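PDB 6C87: Rab GDP dissociation inhibitor alpha from Naegleria fowleri, which probably binds prenylated, GDP-bound Rab GTPases, slows their loss of GDP and carries them between membrane and cytosol. Local coordinates for residues A[15-20]-A[290-295]; A[22-27]-A[410-415]; A[40-45]-A[295-300]; A[85-90]-A[419-424]. All coordinates share one frame; numbering follows the deposited sequence.

Interaction 1: residues A[15-20]-A[290-295]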
loop_
_atom_site.group_PDB
_atom_site.type_symbol
_atom_site.label_atom_id
_atom_site.label_comp_id
_atom_site.label_asym_id
_atom_site.label_seq_id
_atom_site.Cartn_x
_atom_site.Cartn_y
_atom_site.Cartn_z
ATOM N N VAL A 15 15.624 -14.604 -16.394
ATOM C CA VAL A 15 16.038 -13.313 -16.935
ATOM C C VAL A 15 17.514 -13.368 -17.305
ATOM O O VAL A 15 18.315 -13.998 -16.606
ATOM C CB VAL A 15 15.792 -12.176 -15.920
ATOM C CG1 VAL A 15 16.227 -10.836 -16.494
ATOM C CG2 VAL A 15 14.324 -12.127 -15.495
ATOM N N VAL A 16 17.873 -12.705 -18.404
ATOM C CA VAL A 16 19.262 -12.435 -18.759
ATOM C C VAL A 16 19.513 -10.941 -18.588
ATOM O O VAL A 16 18.742 -10.118 -19.093
ATOM C CB VAL A 16 19.586 -12.879 -20.196
ATOM C CG1 VAL A 16 20.997 -12.446 -20.578
ATOM C CG2 VAL A 16 19.442 -14.373 -20.337
ATOM N N VAL A 17 20.575 -10.591 -17.862
ATOM C CA VAL A 17 20.967 -9.205 -17.630
ATOM C C VAL A 17 22.278 -8.941 -18.364
ATOM O O VAL A 17 23.230 -9.722 -18.245
ATOM C CB VAL A 17 21.115 -8.898 -16.130
ATOM C CG1 VAL A 17 21.534 -7.441 -15.925
ATOM C CG2 VAL A 17 19.813 -9.188 -15.397
ATOM N N LEU A 18 22.341 -7.822 -19.089
ATOM C CA LEU A 18 23.486 -7.489 -19.930
ATOM C C LEU A 18 24.107 -6.172 -19.472
ATOM O O LEU A 18 23.449 -5.127 -19.503
ATOM C CB LEU A 18 23.057 -7.413 -21.394
ATOM C CG LEU A 18 22.430 -8.703 -21.935
ATOM C CD1 LEU A 18 22.025 -8.585 -23.405
ATOM C CD2 LEU A 18 23.382 -9.872 -21.744
ATOM N N GLY A 19 25.376 -6.218 -19.081
ATOM C CA GLY A 19 26.122 -5.065 -18.605
ATOM C C GLY A 19 26.170 -4.983 -17.087
ATOM O O GLY A 19 25.244 -5.400 -16.383
ATOM N N THR A 20 27.271 -4.429 -16.565
ATOM C CA THR A 20 27.472 -4.352 -15.119
ATOM C C THR A 20 27.572 -2.911 -14.624
ATOM O O THR A 20 28.245 -2.641 -13.630
ATOM C CB THR A 20 28.708 -5.134 -14.668
ATOM O OG1 THR A 20 29.858 -4.735 -15.430
ATOM C CG2 THR A 20 28.477 -6.636 -14.841
ATOM N N MET A 290 12.761 -12.806 -20.254
ATOM C CA MET A 290 13.021 -11.374 -20.321
ATOM C C MET A 290 14.513 -11.142 -20.480
ATOM O O MET A 290 15.333 -12.001 -20.144
ATOM C CB MET A 290 12.556 -10.641 -19.060
ATOM C CG MET A 290 11.082 -10.711 -18.771
ATOM S SD MET A 290 10.751 -10.288 -17.056
ATOM C CE MET A 290 8.957 -10.242 -17.065
ATOM N N VAL A 291 14.864 -9.958 -20.975
ATOM C CA VAL A 291 16.252 -9.516 -21.018
ATOM C C VAL A 291 16.333 -8.090 -20.485
ATOM O O VAL A 291 15.431 -7.277 -20.716
ATOM C CB VAL A 291 16.839 -9.640 -22.443
ATOM C CG1 VAL A 291 16.092 -8.751 -23.422
ATOM C CG2 VAL A 291 18.334 -9.321 -22.430
ATOM N N VAL A 292 17.406 -7.797 -19.748
ATOM C CA VAL A 292 17.643 -6.498 -19.123
ATOM C C VAL A 292 19.047 -6.041 -19.498
ATOM O O VAL A 292 19.985 -6.845 -19.486
ATOM C CB VAL A 292 17.484 -6.568 -17.583
ATOM C CG1 VAL A 292 17.911 -5.264 -16.917
ATOM C CG2 VAL A 292 16.051 -6.913 -17.200
ATOM N N GLY A 293 19.194 -4.762 -19.852
ATOM C CA GLY A 293 20.517 -4.273 -20.214
ATOM C C GLY A 293 20.578 -2.769 -20.386
ATOM O O GLY A 293 19.559 -2.074 -20.416
ATOM N N ASP A 294 21.816 -2.273 -20.519
ATOM C CA ASP A 294 22.043 -0.854 -20.745
ATOM C C ASP A 294 21.958 -0.550 -22.236
ATOM O O ASP A 294 22.058 -1.459 -23.061
ATOM C CB ASP A 294 23.404 -0.435 -20.172
ATOM C CG ASP A 294 24.580 -0.981 -20.964
ATOM O OD1 ASP A 294 25.258 -1.900 -20.455
ATOM O OD2 ASP A 294 24.836 -0.494 -22.090
ATOM N N PRO A 295 21.778 0.726 -22.617
ATOM C CA PRO A 295 21.507 1.047 -24.031
ATOM C C PRO A 295 22.481 0.450 -25.042
ATOM O O PRO A 295 22.066 0.178 -26.178
ATOM C CB PRO A 295 21.574 2.582 -24.046
ATOM C CG PRO A 295 21.128 2.986 -22.701
ATOM C CD PRO A 295 21.652 1.923 -21.760
#
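V16 and L18 face V291 and G293 across two neighbouring parallel strands, 15-18 and 290-293, inside the five-stranded parallel sheet of the Rossmann-like domain. The main chains are joined first: V292 N gives its hydrogen to V16 O at 2.8 Å, and V16 N and L18 N are bonded to M290 O and V292 O. Valine suits this place because its beta branch favours extended backbone angles and offers two methyl bumps close to the strand.

On the face carrying V15, V17 and V292, the V292 side chain fits between the two valines of the other strand. V15 CG1 meets V292 CG2 at 4.0 Å, while V17 CG2 lies beside V292 CB at 4.1 Å, the two side chains pointing the same way; helix 22-33 covers V15 and V17. On the reverse face L18 reaches back to V291, its CD1 3.9 Å from V291 CG2, and also packs on M41 and Y297. That V291 methyl is brought round by holding CG2 anti to its nitrogen. G293, opposite L18, adds no bump, and its CA makes a CA-H...O contact of 3.1 Å with L18 O. The chain then turns at G19, whose positive phi of 98° suits glycine.

Half of the peptide groups pair here and the others pair with strands 38-41 and 409-411, so hydrocarbon is left to cover both faces of this buried sheet.

Interaction 2: residues A[22-27]-A[410-415]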
loop_
_atom_site.group_PDB
_atom_site.type_symbol
_atom_site.label_atom_id
_atom_site.label_comp_id
_atom_site.label_asym_id
_atom_site.label_seq_id
_atom_site.Cartn_x
_atom_site.Cartn_y
_atom_site.Cartn_z
ATOM N N LEU A 22 25.742 0.082 -12.532
ATOM C CA LEU A 22 25.071 -0.123 -11.251
ATOM C C LEU A 22 23.606 -0.484 -11.441
ATOM O O LEU A 22 23.089 -1.371 -10.752
ATOM C CB LEU A 22 25.202 1.112 -10.359
ATOM C CG LEU A 22 24.530 0.925 -8.992
ATOM C CD1 LEU A 22 25.082 -0.289 -8.260
ATOM C CD2 LEU A 22 24.659 2.165 -8.126
ATOM N N THR A 23 22.925 0.179 -12.379
ATOM C CA THR A 23 21.508 -0.085 -12.593
ATOM C C THR A 23 21.250 -1.557 -12.883
ATOM O O THR A 23 20.342 -2.169 -12.302
ATOM C CB THR A 23 20.981 0.784 -13.732
ATOM O OG1 THR A 23 21.044 2.161 -13.340
ATOM C CG2 THR A 23 19.527 0.415 -14.054
ATOM N N GLU A 24 22.042 -2.148 -13.779
ATOM C CA GLU A 24 21.861 -3.562 -14.095
ATOM C C GLU A 24 22.196 -4.448 -12.899
ATOM O O GLU A 24 21.489 -5.426 -12.626
ATOM C CB GLU A 24 22.714 -3.938 -15.309
ATOM C CG GLU A 24 22.136 -3.536 -16.670
ATOM C CD GLU A 24 22.088 -2.026 -16.906
ATOM O OE1 GLU A 24 23.028 -1.309 -16.494
ATOM O OE2 GLU A 24 21.105 -1.561 -17.522
ATOM N N CYS A 25 23.254 -4.107 -12.160
ATOM C CA CYS A 25 23.636 -4.903 -10.998
ATOM C C CYS A 25 22.527 -4.926 -9.949
ATOM O O CYS A 25 22.279 -5.963 -9.324
ATOM C CB CYS A 25 24.936 -4.363 -10.400
ATOM S SG CYS A 25 26.424 -4.646 -11.412
ATOM N N VAL A 26 21.860 -3.787 -9.731
ATOM C CA VAL A 26 20.800 -3.709 -8.732
ATOM C C VAL A 26 19.557 -4.459 -9.199
ATOM O O VAL A 26 18.902 -5.154 -8.413
ATOM C CB VAL A 26 20.480 -2.240 -8.410
ATOM C CG1 VAL A 26 19.278 -2.154 -7.471
ATOM C CG2 VAL A 26 21.694 -1.564 -7.787
ATOM N N ILE A 27 19.192 -4.310 -10.474
ATOM C CA ILE A 27 18.066 -5.069 -11.008
ATOM C C ILE A 27 18.349 -6.567 -10.920
ATOM O O ILE A 27 17.490 -7.355 -10.498
ATOM C CB ILE A 27 17.759 -4.618 -12.452
ATOM C CG1 ILE A 27 17.132 -3.225 -12.451
ATOM C CG2 ILE A 27 16.802 -5.588 -13.138
ATOM C CD1 ILE A 27 15.773 -3.181 -11.780
ATOM N N PHE A 410 13.986 -4.817 -21.331
ATOM C CA PHE A 410 13.946 -3.728 -20.362
ATOM C C PHE A 410 15.311 -3.051 -20.342
ATOM O O PHE A 410 16.304 -3.650 -19.914
ATOM C CB PHE A 410 13.544 -4.261 -18.990
ATOM C CG PHE A 410 12.222 -4.963 -18.999
ATOM C CD1 PHE A 410 12.143 -6.316 -19.279
ATOM C CD2 PHE A 410 11.048 -4.261 -18.779
ATOM C CE1 PHE A 410 10.916 -6.965 -19.312
ATOM C CE2 PHE A 410 9.819 -4.900 -18.810
ATOM C CZ PHE A 410 9.755 -6.257 -19.078
ATOM N N ILE A 411 15.354 -1.801 -20.806
ATOM C CA ILE A 411 16.599 -1.071 -21.022
ATOM C C ILE A 411 16.706 0.067 -20.016
ATOM O O ILE A 411 15.720 0.759 -19.732
ATOM C CB ILE A 411 16.696 -0.537 -22.465
ATOM C CG1 ILE A 411 16.379 -1.655 -23.462
ATOM C CG2 ILE A 411 18.075 0.050 -22.729
ATOM C CD1 ILE A 411 16.355 -1.206 -24.909
ATOM N N SER A 412 17.907 0.251 -19.473
ATOM C CA SER A 412 18.165 1.339 -18.546
ATOM C C SER A 412 18.488 2.625 -19.300
ATOM O O SER A 412 18.836 2.616 -20.484
ATOM C CB SER A 412 19.329 0.999 -17.615
ATOM O OG SER A 412 20.539 0.809 -18.346
ATOM N N LYS A 413 18.371 3.743 -18.588
ATOM C CA LYS A 413 18.812 5.026 -19.103
ATOM C C LYS A 413 20.299 5.213 -18.844
ATOM O O LYS A 413 20.862 4.647 -17.902
ATOM C CB LYS A 413 18.024 6.165 -18.460
ATOM C CG LYS A 413 16.552 6.162 -18.824
ATOM C CD LYS A 413 15.805 7.285 -18.133
ATOM C CE LYS A 413 14.339 7.255 -18.513
ATOM N NZ LYS A 413 13.569 8.292 -17.786
ATOM N N SER A 414 20.943 5.989 -19.714
ATOM C CA SER A 414 22.308 6.408 -19.440
ATOM C C SER A 414 22.341 7.273 -18.186
ATOM O O SER A 414 21.370 7.956 -17.846
ATOM C CB SER A 414 22.873 7.184 -20.624
ATOM O OG SER A 414 22.831 6.397 -21.803
ATOM N N TYR A 415 23.486 7.286 -17.518
ATOM C CA TYR A 415 23.590 8.057 -16.290
ATOM C C TYR A 415 23.690 9.542 -16.627
ATOM O O TYR A 415 24.491 9.946 -17.477
ATOM C CB TYR A 415 24.787 7.584 -15.468
ATOM C CG TYR A 415 24.643 6.137 -15.079
ATOM C CD1 TYR A 415 23.716 5.752 -14.124
ATOM C CD2 TYR A 415 25.416 5.153 -15.680
ATOM C CE1 TYR A 415 23.561 4.424 -13.771
ATOM C CE2 TYR A 415 25.275 3.824 -15.330
ATOM C CZ TYR A 415 24.341 3.459 -14.376
ATOM O OH TYR A 415 24.184 2.130 -14.021
#
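Y415 drives its phenol against T23 at the start of helix 22-33, the helix that follows the first strand of the Rossmann-like fold. The tyrosine comes from the chain just beyond strand 409-411, at the sheet's edge within this chain. Its CB packs on the aliphatic K87 CE. Farther out, CE1 passes T23 OG1 at 3.4 Å and also lies near C424 SG, and CZ continues beside the same threonine oxygen. At the tip, OH accepts the T23 backbone N-H at 2.8 Å in an almost straight bond of 177°, with a weak second bond from T23 OG1. A tyrosine fits because it combines a long flat shaft with an oxygen able to meet an amide in the first turn, where N-H groups lack acceptors in the helix itself. The helix end would be expected to favour such a partially negative oxygen.

T23 also uses its other branch: CG2 stands anti to the backbone N (OG1 at chi1 -65°) and rests on S412 CB at 3.6 Å. One residue on, E24 bends at chi2, 68°, bringing its carboxylate back to the strand end. There S412 OG donates to E24 OE2 at 2.6 Å, meeting the syn lone pair of that carboxylate oxygen.

Interaction 3: residues A[40-45]-A[295-300]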
loop_
_atom_site.group_PDB
_atom_site.type_symbol
_atom_site.label_atom_id
_atom_site.label_comp_id
_atom_site.label_asym_id
_atom_site.label_seq_id
_atom_site.Cartn_x
_atom_site.Cartn_y
_atom_site.Cartn_z
ATOM N N HIS A 40 23.795 -13.369 -15.842
ATOM C CA HIS A 40 24.314 -12.004 -15.895
ATOM C C HIS A 40 25.603 -11.999 -16.707
ATOM O O HIS A 40 26.583 -12.646 -16.318
ATOM C CB HIS A 40 24.552 -11.461 -14.483
ATOM C CG HIS A 40 24.559 -9.967 -14.397
ATOM N ND1 HIS A 40 23.926 -9.278 -13.385
ATOM C CD2 HIS A 40 25.108 -9.028 -15.205
ATOM C CE1 HIS A 40 24.091 -7.979 -13.568
ATOM N NE2 HIS A 40 24.803 -7.801 -14.666
ATOM N N MET A 41 25.613 -11.253 -17.817
ATOM C CA MET A 41 26.736 -11.250 -18.748
ATOM C C MET A 41 27.205 -9.828 -19.033
ATOM O O MET A 41 26.447 -8.858 -18.921
ATOM C CB MET A 41 26.369 -11.943 -20.071
ATOM C CG MET A 41 26.054 -13.422 -19.923
ATOM S SD MET A 41 25.731 -14.258 -21.489
ATOM C CE MET A 41 24.346 -13.312 -22.106
ATOM N N ASP A 42 28.472 -9.728 -19.439
ATOM C CA ASP A 42 29.077 -8.472 -19.851
ATOM C C ASP A 42 30.122 -8.783 -20.917
ATOM O O ASP A 42 30.882 -9.744 -20.788
ATOM C CB ASP A 42 29.701 -7.741 -18.645
ATOM C CG ASP A 42 29.982 -6.253 -18.911
ATOM O OD1 ASP A 42 30.507 -5.895 -19.988
ATOM O OD2 ASP A 42 29.663 -5.432 -18.025
ATOM N N ARG A 43 30.139 -7.975 -21.983
ATOM C CA ARG A 43 31.111 -8.164 -23.050
ATOM C C ARG A 43 32.525 -7.799 -22.627
ATOM O O ARG A 43 33.481 -8.276 -23.251
ATOM C CB ARG A 43 30.738 -7.334 -24.275
ATOM C CG ARG A 43 30.764 -5.824 -24.043
ATOM C CD ARG A 43 30.606 -5.068 -25.368
ATOM N NE ARG A 43 29.246 -5.122 -25.899
ATOM C CZ ARG A 43 28.272 -4.281 -25.573
ATOM N NH1 ARG A 43 28.497 -3.300 -24.693
ATOM N NH2 ARG A 43 27.069 -4.434 -26.129
ATOM N N ASN A 44 32.681 -6.952 -21.588
ATOM C CA ASN A 44 33.999 -6.517 -21.154
ATOM C C ASN A 44 34.615 -7.508 -20.177
ATOM O O ASN A 44 33.911 -8.275 -19.510
ATOM C CB ASN A 44 33.916 -5.139 -20.500
ATOM C CG ASN A 44 33.349 -4.089 -21.422
ATOM O OD1 ASN A 44 33.653 -4.067 -22.616
ATOM N ND2 ASN A 44 32.527 -3.203 -20.874
ATOM N N PRO A 45 35.947 -7.528 -20.087
ATOM C CA PRO A 45 36.615 -8.281 -19.017
ATOM C C PRO A 45 36.628 -7.576 -17.669
ATOM O O PRO A 45 37.246 -8.092 -16.732
ATOM C CB PRO A 45 38.046 -8.436 -19.561
ATOM C CG PRO A 45 38.247 -7.218 -20.402
ATOM C CD PRO A 45 36.906 -6.943 -21.044
ATOM N N PRO A 295 21.778 0.726 -22.617
ATOM C CA PRO A 295 21.507 1.047 -24.031
ATOM C C PRO A 295 22.481 0.450 -25.042
ATOM O O PRO A 295 22.066 0.178 -26.178
ATOM C CB PRO A 295 21.574 2.582 -24.046
ATOM C CG PRO A 295 21.128 2.986 -22.701
ATOM C CD PRO A 295 21.652 1.923 -21.760
ATOM N N SER A 296 23.748 0.222 -24.676
ATOM C CA SER A 296 24.742 -0.214 -25.658
ATOM C C SER A 296 24.436 -1.586 -26.248
ATOM O O SER A 296 24.958 -1.916 -27.316
ATOM C CB SER A 296 26.144 -0.223 -25.042
ATOM O OG SER A 296 26.305 -1.285 -24.122
ATOM N N TYR A 297 23.617 -2.394 -25.580
ATOM C CA TYR A 297 23.291 -3.728 -26.065
ATOM C C TYR A 297 22.114 -3.745 -27.026
ATOM O O TYR A 297 21.900 -4.761 -27.693
ATOM C CB TYR A 297 22.996 -4.667 -24.886
ATOM C CG TYR A 297 24.235 -5.051 -24.104
ATOM C CD1 TYR A 297 24.990 -6.151 -24.476
ATOM C CD2 TYR A 297 24.655 -4.307 -23.005
ATOM C CE1 TYR A 297 26.122 -6.508 -23.786
ATOM C CE2 TYR A 297 25.790 -4.657 -22.303
ATOM C CZ TYR A 297 26.521 -5.764 -22.703
ATOM O OH TYR A 297 27.658 -6.135 -22.025
ATOM N N PHE A 298 21.355 -2.656 -27.115
ATOM C CA PHE A 298 20.158 -2.583 -27.952
ATOM C C PHE A 298 20.160 -1.283 -28.747
ATOM O O PHE A 298 19.315 -0.406 -28.530
ATOM C CB PHE A 298 18.893 -2.706 -27.100
ATOM C CG PHE A 298 18.989 -3.751 -26.032
ATOM C CD1 PHE A 298 18.762 -5.095 -26.336
ATOM C CD2 PHE A 298 19.321 -3.400 -24.730
ATOM C CE1 PHE A 298 18.860 -6.076 -25.361
ATOM C CE2 PHE A 298 19.418 -4.370 -23.744
ATOM C CZ PHE A 298 19.186 -5.714 -24.059
ATOM N N PRO A 299 21.095 -1.134 -29.692
ATOM C CA PRO A 299 21.166 0.125 -30.453
ATOM C C PRO A 299 19.881 0.458 -31.182
ATOM O O PRO A 299 19.540 1.641 -31.312
ATOM C CB PRO A 299 22.312 -0.128 -31.445
ATOM C CG PRO A 299 23.078 -1.279 -30.878
ATOM C CD PRO A 299 22.067 -2.126 -30.180
ATOM N N GLU A 300 19.155 -0.549 -31.660
ATOM C CA GLU A 300 17.934 -0.311 -32.415
ATOM C C GLU A 300 16.732 -0.005 -31.531
ATOM O O GLU A 300 15.680 0.361 -32.059
ATOM C CB GLU A 300 17.629 -1.515 -33.307
HETATM O O HOH W 1 29.376 -4.145 -21.256
#
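Y297 OH is gripped from more than one direction: R43 N donates to it at 3.1 Å, and a water 2.7 Å from Y297 OH lies between it and D42 OD1, although the spacing of that water from the carboxylate is doubtfully short. The hydroxyl thus accepts a backbone N-H just after strand 38-41, second strand of the Rossmann-like sheet, runs out into a loop. D42 shapes that exit. Its OD1 accepts N44 N at 2.9 Å, forming an Asx turn, and its OD2 is bonded to T20 in the loop after the first strand. In many dinucleotide-binding relatives an acidic residue at this strand end holds a ribose; here D42 is bonded to T20 and to the backbone of N44.

R43 then doubles back over the tyrosine. With chi1 at 64° and a bend at chi3, the side chain leaves in the direction of Y297 and lays its guanidinium on one face of the ring, planes 18° apart and centres 3.8 Å apart. The overlap is offset, R43 NH2 lying 3.2 Å from Y297 CD1. Arginine is apt because its flat cation can stack by its face and still donate from its edge: NH1 points in the guanidinium plane to S296 OG, 3.0 Å away. S296 OG in turn bonds D294 OD2.

The result is a cation-pi stack in which the edge bond to S296 helps set the turn of the guanidinium, with D294 probably adding a favourable negative charge through the serine and polarising its hydroxyl.

Interaction 4: residues A[85-90]-A[419-424]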
loop_
_atom_site.group_PDB
_atom_site.type_symbol
_atom_site.label_atom_id
_atom_site.label_comp_id
_atom_site.label_asym_id
_atom_site.label_seq_id
_atom_site.Cartn_x
_atom_site.Cartn_y
_atom_site.Cartn_z
ATOM N N ILE A 85 32.095 7.641 -13.647
ATOM C CA ILE A 85 30.829 8.335 -13.417
ATOM C C ILE A 85 30.545 8.351 -11.918
ATOM O O ILE A 85 29.762 7.532 -11.415
ATOM C CB ILE A 85 29.687 7.694 -14.219
ATOM C CG1 ILE A 85 30.056 7.648 -15.709
ATOM C CG2 ILE A 85 28.403 8.482 -14.003
ATOM C CD1 ILE A 85 28.993 7.042 -16.625
ATOM N N PRO A 86 31.159 9.258 -11.168
ATOM C CA PRO A 86 30.995 9.245 -9.710
ATOM C C PRO A 86 29.714 9.935 -9.264
ATOM O O PRO A 86 29.341 10.999 -9.772
ATOM C CB PRO A 86 32.223 10.019 -9.227
ATOM C CG PRO A 86 32.447 11.011 -10.331
ATOM C CD PRO A 86 32.104 10.298 -11.609
ATOM N N LYS A 87 29.046 9.324 -8.285
ATOM C CA LYS A 87 27.839 9.888 -7.694
ATOM C C LYS A 87 27.828 9.581 -6.203
ATOM O O LYS A 87 28.262 8.508 -5.771
ATOM C CB LYS A 87 26.558 9.336 -8.349
ATOM C CG LYS A 87 26.360 9.699 -9.820
ATOM C CD LYS A 87 25.226 8.864 -10.434
ATOM C CE LYS A 87 24.953 9.226 -11.898
ATOM N NZ LYS A 87 24.074 10.426 -12.060
ATOM N N PHE A 88 27.341 10.530 -5.421
ATOM C CA PHE A 88 27.183 10.333 -3.992
ATOM C C PHE A 88 25.806 9.748 -3.692
ATOM O O PHE A 88 24.860 9.888 -4.472
ATOM C CB PHE A 88 27.355 11.658 -3.247
ATOM C CG PHE A 88 28.764 12.173 -3.234
ATOM C CD1 PHE A 88 29.838 11.300 -3.142
ATOM C CD2 PHE A 88 29.016 13.530 -3.315
ATOM C CE1 PHE A 88 31.132 11.777 -3.120
ATOM C CE2 PHE A 88 30.310 14.012 -3.296
ATOM C CZ PHE A 88 31.368 13.140 -3.192
ATOM N N LEU A 89 25.699 9.082 -2.548
ATOM C CA LEU A 89 24.416 8.571 -2.092
ATOM C C LEU A 89 23.882 9.485 -0.996
ATOM O O LEU A 89 24.579 9.761 -0.012
ATOM C CB LEU A 89 24.533 7.138 -1.569
ATOM C CG LEU A 89 24.940 6.016 -2.530
ATOM C CD1 LEU A 89 26.470 5.850 -2.608
ATOM C CD2 LEU A 89 24.253 4.714 -2.150
ATOM N N MET A 90 22.645 9.947 -1.167
ATOM C CA MET A 90 21.930 10.584 -0.069
ATOM C C MET A 90 21.707 9.539 1.018
ATOM O O MET A 90 21.187 8.451 0.747
ATOM C CB MET A 90 20.612 11.172 -0.569
ATOM C CG MET A 90 19.636 11.610 0.510
ATOM S SD MET A 90 20.185 13.021 1.496
ATOM C CE MET A 90 20.425 14.275 0.236
ATOM N N THR A 419 25.709 14.340 -9.650
ATOM C CA THR A 419 26.630 13.625 -8.778
ATOM C C THR A 419 25.926 13.074 -7.538
ATOM O O THR A 419 26.536 12.958 -6.470
ATOM C CB THR A 419 27.797 14.530 -8.378
ATOM O OG1 THR A 419 27.293 15.808 -7.969
ATOM C CG2 THR A 419 28.728 14.731 -9.549
ATOM N N HIS A 420 24.640 12.755 -7.656
ATOM C CA HIS A 420 23.925 11.986 -6.649
ATOM C C HIS A 420 23.044 10.977 -7.379
ATOM O O HIS A 420 22.841 11.069 -8.593
ATOM C CB HIS A 420 23.130 12.888 -5.692
ATOM C CG HIS A 420 22.393 14.002 -6.365
ATOM N ND1 HIS A 420 21.176 13.820 -6.987
ATOM C CD2 HIS A 420 22.696 15.315 -6.505
ATOM C CE1 HIS A 420 20.759 14.975 -7.477
ATOM N NE2 HIS A 420 21.663 15.897 -7.201
ATOM N N PHE A 421 22.528 9.995 -6.638
ATOM C CA PHE A 421 22.004 8.781 -7.262
ATOM C C PHE A 421 20.488 8.722 -7.407
ATOM O O PHE A 421 19.985 7.685 -7.852
ATOM C CB PHE A 421 22.477 7.549 -6.480
ATOM C CG PHE A 421 23.728 6.918 -7.026
ATOM C CD1 PHE A 421 23.716 6.266 -8.255
ATOM C CD2 PHE A 421 24.914 6.958 -6.308
ATOM C CE1 PHE A 421 24.870 5.669 -8.764
ATOM C CE2 PHE A 421 26.073 6.355 -6.805
ATOM C CZ PHE A 421 26.050 5.715 -8.042
ATOM N N GLU A 422 19.750 9.786 -7.070
ATOM C CA GLU A 422 18.285 9.704 -7.068
ATOM C C GLU A 422 17.724 9.316 -8.436
ATOM O O GLU A 422 16.840 8.457 -8.540
ATOM C CB GLU A 422 17.667 11.024 -6.629
ATOM C CG GLU A 422 16.249 10.844 -6.156
ATOM C CD GLU A 422 15.528 12.151 -5.971
ATOM O OE1 GLU A 422 14.318 12.116 -5.664
ATOM O OE2 GLU A 422 16.168 13.208 -6.146
ATOM N N SER A 423 18.203 9.959 -9.499
ATOM C CA SER A 423 17.653 9.658 -10.815
ATOM C C SER A 423 18.006 8.235 -11.245
ATOM O O SER A 423 17.211 7.572 -11.924
ATOM C CB SER A 423 18.125 10.709 -11.826
ATOM O OG SER A 423 19.506 10.599 -12.098
ATOM N N CYS A 424 19.178 7.739 -10.842
ATOM C CA CYS A 424 19.487 6.335 -11.080
ATOM C C CYS A 424 18.538 5.416 -10.307
ATOM O O CYS A 424 18.058 4.411 -10.848
ATOM C CB CYS A 424 20.945 6.059 -10.711
ATOM S SG CYS A 424 21.337 4.326 -10.454
HETATM O O HOH W 2 21.671 9.463 -10.618
HETATM O O HOH W 3 21.148 9.714 -3.644
#
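T419 begins the contact by offering its carbonyl to F88 N, a straight bond of 2.8 Å in which the donor sits above the carbonyl plane. The T419 methyl, CG2, meanwhile lies against P86 O. H420 comes next and brings its backbone alongside F88: H420 CA approaches F88 O at 3.2 Å, a CA-H...O contact in what is a single bridge between the two backbone segments. Its own carbonyl lies beside the K87 stem and bonds both a water, at 2.8 Å from H420 O, and T418 OG1.

F421 supplies the bulk. One ring face receives K87 CB, 3.5 Å from the centroid and 18° off its normal, a CH-pi contact. The lysine chain then crosses the ring, its CD 3.6 Å from F421 CE1, while L89 CG meets F421 CD2 at 3.9 Å. Phenylalanine suits this position because its flat face bears the lysine methylenes while its CD2 also meets L89. C424, in the first turn of helix 422-436, donates its backbone N to the same water that binds H420 O and K87 NZ.

K87 turns at chi4, -82°, which brings its ammonium to that water, and T418 O and D416 OD1 hold it too. The lysine is therefore two-natured: its hydrocarbon stem is buried on an aromatic face, and its charge is met by a carboxylate, a carbonyl and a water, which should offset the cost of burying it between strand 89-90 and the start of the helix.

How the interactions relate
From the N terminus, residues 15-20 close a long loop at 290-295 (interaction 1), pairing the first strand of the parallel sheet with the fourth. The start of the next helix, 22-27, reaches still later, to 410-415 (interaction 2), beyond the fifth strand. Interaction 3, from 40-45 to 295-300, falls wholly within the span of interaction 2 but crosses interaction 1, with which it shares P295. Residues 85-90 meet 419-424 last, so interaction 4 crosses all the others. Interactions 1, 2 and 3 knit one Rossmann-like sheet, its first helix and its loops. Interaction 4, about 13 Å from interaction 2 between centres, ties the mixed sheet to the final helix and touches interaction 2 through L22 and F421.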